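PDB 3HAZ: proline dehydrogenase from Bradyrhizobium japonicum USDA 110, which probably oxidises proline to glutamate in two steps, pairing an FAD-dependent proline dehydrogenase with an NAD-dependent aldehyde dehydrogenase in one polypeptide. Local coordinates for residues A[640-653]-A[975-988]. Numbering follows the deposited sequence.
Sequences GESNALTMRGRGVF and ARFATEQTVTINTA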
loop_
_atom_site.group_PDB
_atom_site.type_symbol
_atom_site.label_atom_id
_atom_site.label_comp_id
_atom_site.label_asym_id
_atom_site.label_seq_id
_atom_site.Cartn_x
_atom_site.Cartn_y
_atom_site.Cartn_z
ATOM N N GLY A 640 -20.857 -10.824 20.357
ATOM C CA GLY A 640 -21.893 -11.812 20.622
ATOM C C GLY A 640 -23.223 -11.504 19.942
ATOM O O GLY A 640 -24.259 -12.066 20.300
ATOM N N GLU A 641 -23.193 -10.619 18.950
ATOM C CA GLU A 641 -24.400 -10.268 18.211
ATOM C C GLU A 641 -24.073 -9.857 16.786
ATOM O O GLU A 641 -23.115 -9.126 16.550
ATOM C CB GLU A 641 -25.153 -9.135 18.923
ATOM C CG GLU A 641 -26.484 -8.769 18.297
ATOM C CD GLU A 641 -27.146 -7.584 18.989
ATOM O OE1 GLU A 641 -26.869 -6.425 18.603
ATOM O OE2 GLU A 641 -27.942 -7.818 19.924
ATOM N N SER A 642 -24.873 -10.324 15.833
ATOM C CA SER A 642 -24.733 -9.859 14.456
ATOM C C SER A 642 -25.918 -8.984 14.068
ATOM O O SER A 642 -27.053 -9.243 14.474
ATOM C CB SER A 642 -24.613 -11.037 13.486
ATOM O OG SER A 642 -25.859 -11.697 13.325
ATOM N N ASN A 643 -25.647 -7.951 13.279
ATOM C CA ASN A 643 -26.679 -7.048 12.789
ATOM C C ASN A 643 -26.466 -6.785 11.311
ATOM O O ASN A 643 -25.432 -6.258 10.914
ATOM C CB ASN A 643 -26.658 -5.731 13.562
ATOM C CG ASN A 643 -27.062 -5.903 15.009
ATOM O OD1 ASN A 643 -28.250 -5.910 15.337
ATOM N ND2 ASN A 643 -26.074 -6.042 15.887
ATOM N N ALA A 644 -27.444 -7.161 10.497
ATOM C CA ALA A 644 -27.306 -7.053 9.055
ATOM C C ALA A 644 -28.496 -6.338 8.427
ATOM O O ALA A 644 -29.652 -6.678 8.696
ATOM C CB ALA A 644 -27.119 -8.435 8.443
ATOM N N LEU A 645 -28.203 -5.349 7.585
ATOM C CA LEU A 645 -29.230 -4.588 6.876
ATOM C C LEU A 645 -29.351 -5.069 5.428
ATOM O O LEU A 645 -28.351 -5.174 4.705
ATOM C CB LEU A 645 -28.894 -3.091 6.905
ATOM C CG LEU A 645 -29.887 -2.095 6.291
ATOM C CD1 LEU A 645 -31.233 -2.120 7.015
ATOM C CD2 LEU A 645 -29.305 -0.685 6.312
ATOM N N THR A 646 -30.574 -5.375 5.011
ATOM C CA THR A 646 -30.815 -5.811 3.640
ATOM C C THR A 646 -31.905 -4.958 3.001
ATOM O O THR A 646 -32.610 -4.222 3.692
ATOM C CB THR A 646 -31.213 -7.305 3.571
ATOM O OG1 THR A 646 -32.304 -7.551 4.459
ATOM C CG2 THR A 646 -30.051 -8.200 3.980
ATOM N N MET A 647 -32.029 -5.062 1.683
ATOM C CA MET A 647 -33.048 -4.343 0.927
ATOM C C MET A 647 -33.817 -5.335 0.078
ATOM O O MET A 647 -33.242 -6.029 -0.757
ATOM C CB MET A 647 -32.400 -3.322 0.004
ATOM C CG MET A 647 -31.343 -2.488 0.671
ATOM S SD MET A 647 -32.068 -1.008 1.356
ATOM C CE MET A 647 -32.255 -0.073 -0.155
ATOM N N ARG A 648 -35.123 -5.388 0.274
ATOM C CA ARG A 648 -35.930 -6.375 -0.414
ATOM C C ARG A 648 -36.933 -5.675 -1.315
ATOM O O ARG A 648 -37.286 -4.520 -1.078
ATOM C CB ARG A 648 -36.642 -7.262 0.611
ATOM C CG ARG A 648 -35.710 -7.802 1.690
ATOM C CD ARG A 648 -36.444 -8.657 2.725
ATOM N NE ARG A 648 -37.314 -9.650 2.103
ATOM C CZ ARG A 648 -37.593 -10.843 2.623
ATOM N NH1 ARG A 648 -38.402 -11.668 1.970
ATOM N NH2 ARG A 648 -37.060 -11.217 3.784
ATOM N N GLY A 649 -37.386 -6.366 -2.356
ATOM C CA GLY A 649 -38.432 -5.815 -3.201
ATOM C C GLY A 649 -39.654 -5.507 -2.352
ATOM O O GLY A 649 -39.822 -6.076 -1.279
ATOM N N ARG A 650 -40.504 -4.604 -2.823
ATOM C CA ARG A 650 -41.668 -4.181 -2.049
ATOM C C ARG A 650 -42.902 -5.013 -2.366
ATOM O O ARG A 650 -43.725 -5.265 -1.489
ATOM C CB ARG A 650 -41.976 -2.703 -2.312
ATOM C CG ARG A 650 -41.013 -1.735 -1.651
ATOM C CD ARG A 650 -41.403 -0.285 -1.924
ATOM N NE ARG A 650 -40.681 0.627 -1.041
ATOM C CZ ARG A 650 -41.066 0.921 0.197
ATOM N NH1 ARG A 650 -42.176 0.391 0.689
ATOM N NH2 ARG A 650 -40.347 1.750 0.941
ATOM N N GLY A 651 -43.029 -5.419 -3.627
ATOM C CA GLY A 651 -44.215 -6.110 -4.103
ATOM C C GLY A 651 -44.446 -5.844 -5.580
ATOM O O GLY A 651 -43.514 -5.930 -6.380
ATOM N N VAL A 652 -45.685 -5.525 -5.943
ATOM C CA VAL A 652 -46.019 -5.211 -7.326
ATOM C C VAL A 652 -45.961 -3.712 -7.580
ATOM O O VAL A 652 -46.710 -2.943 -6.980
ATOM C CB VAL A 652 -47.445 -5.667 -7.705
ATOM C CG1 VAL A 652 -47.791 -5.160 -9.095
ATOM C CG2 VAL A 652 -47.571 -7.181 -7.637
ATOM N N PHE A 653 -45.081 -3.298 -8.480
ATOM C CA PHE A 653 -45.065 -1.903 -8.892
ATOM C C PHE A 653 -45.903 -1.697 -10.138
ATOM O O PHE A 653 -45.881 -2.513 -11.066
ATOM C CB PHE A 653 -43.638 -1.408 -9.132
ATOM C CG PHE A 653 -43.105 -0.541 -8.026
ATOM C CD1 PHE A 653 -43.164 0.845 -8.125
ATOM C CD2 PHE A 653 -42.548 -1.103 -6.890
ATOM C CE1 PHE A 653 -42.674 1.648 -7.107
ATOM C CE2 PHE A 653 -42.050 -0.303 -5.869
ATOM C CZ PHE A 653 -42.112 1.074 -5.981
ATOM N N ALA A 975 -33.094 2.487 -4.407
ATOM C CA ALA A 975 -33.458 2.289 -3.009
ATOM C C ALA A 975 -34.935 2.566 -2.765
ATOM O O ALA A 975 -35.567 1.906 -1.945
ATOM C CB ALA A 975 -32.598 3.168 -2.101
ATOM N N ARG A 976 -35.477 3.555 -3.469
ATOM C CA ARG A 976 -36.887 3.910 -3.321
ATOM C C ARG A 976 -37.835 2.771 -3.715
ATOM O O ARG A 976 -38.974 2.718 -3.243
ATOM C CB ARG A 976 -37.208 5.162 -4.136
ATOM C CG ARG A 976 -38.498 5.840 -3.732
ATOM C CD ARG A 976 -38.330 6.582 -2.418
ATOM N NE ARG A 976 -39.551 7.300 -2.076
ATOM C CZ ARG A 976 -40.465 6.849 -1.223
ATOM N NH1 ARG A 976 -40.290 5.687 -0.611
ATOM N NH2 ARG A 976 -41.550 7.564 -0.975
ATOM N N PHE A 977 -37.369 1.866 -4.578
ATOM C CA PHE A 977 -38.198 0.749 -5.039
ATOM C C PHE A 977 -38.142 -0.439 -4.086
ATOM O O PHE A 977 -38.809 -1.456 -4.306
ATOM C CB PHE A 977 -37.772 0.284 -6.434
ATOM C CG PHE A 977 -38.026 1.292 -7.522
ATOM C CD1 PHE A 977 -37.118 2.315 -7.766
ATOM C CD2 PHE A 977 -39.157 1.205 -8.313
ATOM C CE1 PHE A 977 -37.340 3.242 -8.782
ATOM C CE2 PHE A 977 -39.390 2.125 -9.329
ATOM C CZ PHE A 977 -38.477 3.146 -9.562
ATOM N N ALA A 978 -37.335 -0.323 -3.039
ATOM C CA ALA A 978 -37.141 -1.435 -2.114
ATOM C C ALA A 978 -37.514 -1.064 -0.686
ATOM O O ALA A 978 -37.773 0.099 -0.386
ATOM C CB ALA A 978 -35.701 -1.937 -2.174
ATOM N N THR A 979 -37.542 -2.066 0.188
ATOM C CA THR A 979 -37.799 -1.838 1.597
ATOM C C THR A 979 -36.646 -2.414 2.409
ATOM O O THR A 979 -36.053 -3.422 2.022
ATOM C CB THR A 979 -39.155 -2.470 2.033
ATOM O OG1 THR A 979 -39.480 -2.058 3.363
ATOM C CG2 THR A 979 -39.096 -3.990 1.979
ATOM N N GLU A 980 -36.323 -1.767 3.527
ATOM C CA GLU A 980 -35.233 -2.223 4.389
ATOM C C GLU A 980 -35.655 -3.336 5.347
ATOM O O GLU A 980 -36.795 -3.378 5.803
ATOM C CB GLU A 980 -34.700 -1.069 5.231
ATOM C CG GLU A 980 -33.853 -0.039 4.494
ATOM C CD GLU A 980 -33.815 1.270 5.247
ATOM O OE1 GLU A 980 -32.818 1.530 5.956
ATOM O OE2 GLU A 980 -34.808 2.022 5.162
ATOM N N GLN A 981 -34.710 -4.206 5.684
ATOM C CA GLN A 981 -34.926 -5.218 6.712
ATOM C C GLN A 981 -33.657 -5.421 7.524
ATOM O O GLN A 981 -32.593 -5.703 6.971
ATOM C CB GLN A 981 -35.370 -6.546 6.099
ATOM C CG GLN A 981 -35.669 -7.625 7.136
ATOM C CD GLN A 981 -36.368 -8.825 6.535
ATOM O OE1 GLN A 981 -35.747 -9.634 5.846
ATOM N NE2 GLN A 981 -37.670 -8.949 6.796
ATOM N N THR A 982 -33.777 -5.269 8.837
ATOM C CA THR A 982 -32.667 -5.516 9.745
ATOM C C THR A 982 -32.840 -6.874 10.415
ATOM O O THR A 982 -33.895 -7.168 10.980
ATOM C CB THR A 982 -32.604 -4.437 10.834
ATOM O OG1 THR A 982 -32.511 -3.146 10.220
ATOM C CG2 THR A 982 -31.411 -4.669 11.766
ATOM N N VAL A 983 -31.807 -7.705 10.337
ATOM C CA VAL A 983 -31.789 -8.979 11.045
ATOM C C VAL A 983 -30.732 -8.939 12.141
ATOM O O VAL A 983 -29.548 -8.696 11.882
ATOM C CB VAL A 983 -31.504 -10.155 10.103
ATOM C CG1 VAL A 983 -31.289 -11.434 10.908
ATOM C CG2 VAL A 983 -32.641 -10.324 9.099
ATOM N N THR A 984 -31.175 -9.163 13.367
ATOM C CA THR A 984 -30.303 -9.136 14.528
ATOM C C THR A 984 -30.287 -10.498 15.209
ATOM O O THR A 984 -31.310 -10.959 15.706
ATOM C CB THR A 984 -30.791 -8.088 15.540
ATOM O OG1 THR A 984 -30.734 -6.792 14.941
ATOM C CG2 THR A 984 -29.940 -8.111 16.803
ATOM N N ILE A 985 -29.122 -11.137 15.234
ATOM C CA ILE A 985 -28.996 -12.465 15.816
ATOM C C ILE A 985 -28.087 -12.449 17.044
ATOM O O ILE A 985 -26.936 -12.031 16.963
ATOM C CB ILE A 985 -28.413 -13.456 14.794
ATOM C CG1 ILE A 985 -29.266 -13.467 13.527
ATOM C CG2 ILE A 985 -28.297 -14.867 15.400
ATOM C CD1 ILE A 985 -28.588 -14.125 12.346
ATOM N N ASN A 986 -28.613 -12.894 18.180
ATOM C CA ASN A 986 -27.784 -13.113 19.357
ATOM C C ASN A 986 -26.893 -14.329 19.112
ATOM O O ASN A 986 -27.361 -15.466 19.138
ATOM C CB ASN A 986 -28.666 -13.315 20.588
ATOM C CG ASN A 986 -27.881 -13.733 21.817
ATOM O OD1 ASN A 986 -26.651 -13.780 21.808
ATOM N ND2 ASN A 986 -28.598 -14.049 22.886
ATOM N N THR A 987 -25.612 -14.091 18.861
ATOM C CA THR A 987 -24.710 -15.175 18.481
ATOM C C THR A 987 -23.920 -15.754 19.656
ATOM O O THR A 987 -23.126 -16.678 19.473
ATOM C CB THR A 987 -23.735 -14.734 17.362
ATOM O OG1 THR A 987 -22.970 -13.602 17.801
ATOM C CG2 THR A 987 -24.510 -14.347 16.106
ATOM N N ALA A 988 -24.156 -15.229 20.856
ATOM C CA ALA A 988 -23.370 -15.611 22.037
ATOM C C ALA A 988 -23.193 -17.115 22.278
ATOM O O ALA A 988 -22.133 -17.545 22.741
ATOM C CB ALA A 988 -23.907 -14.942 23.287
HETATM O O HOH W 1 -27.604 -10.675 11.675
#
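Ser-642, Ala-644, Thr-646 and Arg-648 pair with Ile-985, Val-983, Gln-981 and Thr-979 through two backbone hydrogen bonds each, joining strands 641-649 and 978-986 antiparallel. CA atoms of the residues in between add CA-H...O contacts, such as Asn-643 CA to Val-983 O (3.4 Å). Among polar side chains, Thr-984 OG1 donates to Asn-643 OD1 (2.7 Å), tilted 22° from the carbonyl plane, while Asn-643 ND2 reaches Glu-641 OE1 (2.9 Å) almost straight. Gln-954 of the second subunit also bonds Asn-643 OD1, and Arg-944 of that subunit bridges to Glu-641 OE2. The amide is thus held at OD1 by two donors and at ND2 by Glu-641; an alanine here would probably leave Thr-984 OG1 without this acceptor and Glu-641 OE1 with one partner fewer. The two strands form the projecting beta-flap of the aldehyde dehydrogenase module, an oligomerisation element of this family: residues 982-985 continue the sheet, parallel, into the second subunit. On the other face, Arg-648, bent at chi3 (48°), brings NH2 to Gln-981 OE1 (2.9 Å), the guanidinium nearly perpendicular to the amide; Ile-932 O of the second subunit also takes a bond from NH2. A water links Ser-642 OG with Val-983 O. Apolar contacts gather near the base, where Met-647 SD lies alongside the CG methylene of Glu-980 (3.7 Å) and Met-647 CE meets Ala-975 CB (3.8 Å). Phe-977 CD2 sits over one face of the Phe-653 ring, 3.7 Å from Phe-653 CE1, with the ring planes 44° apart.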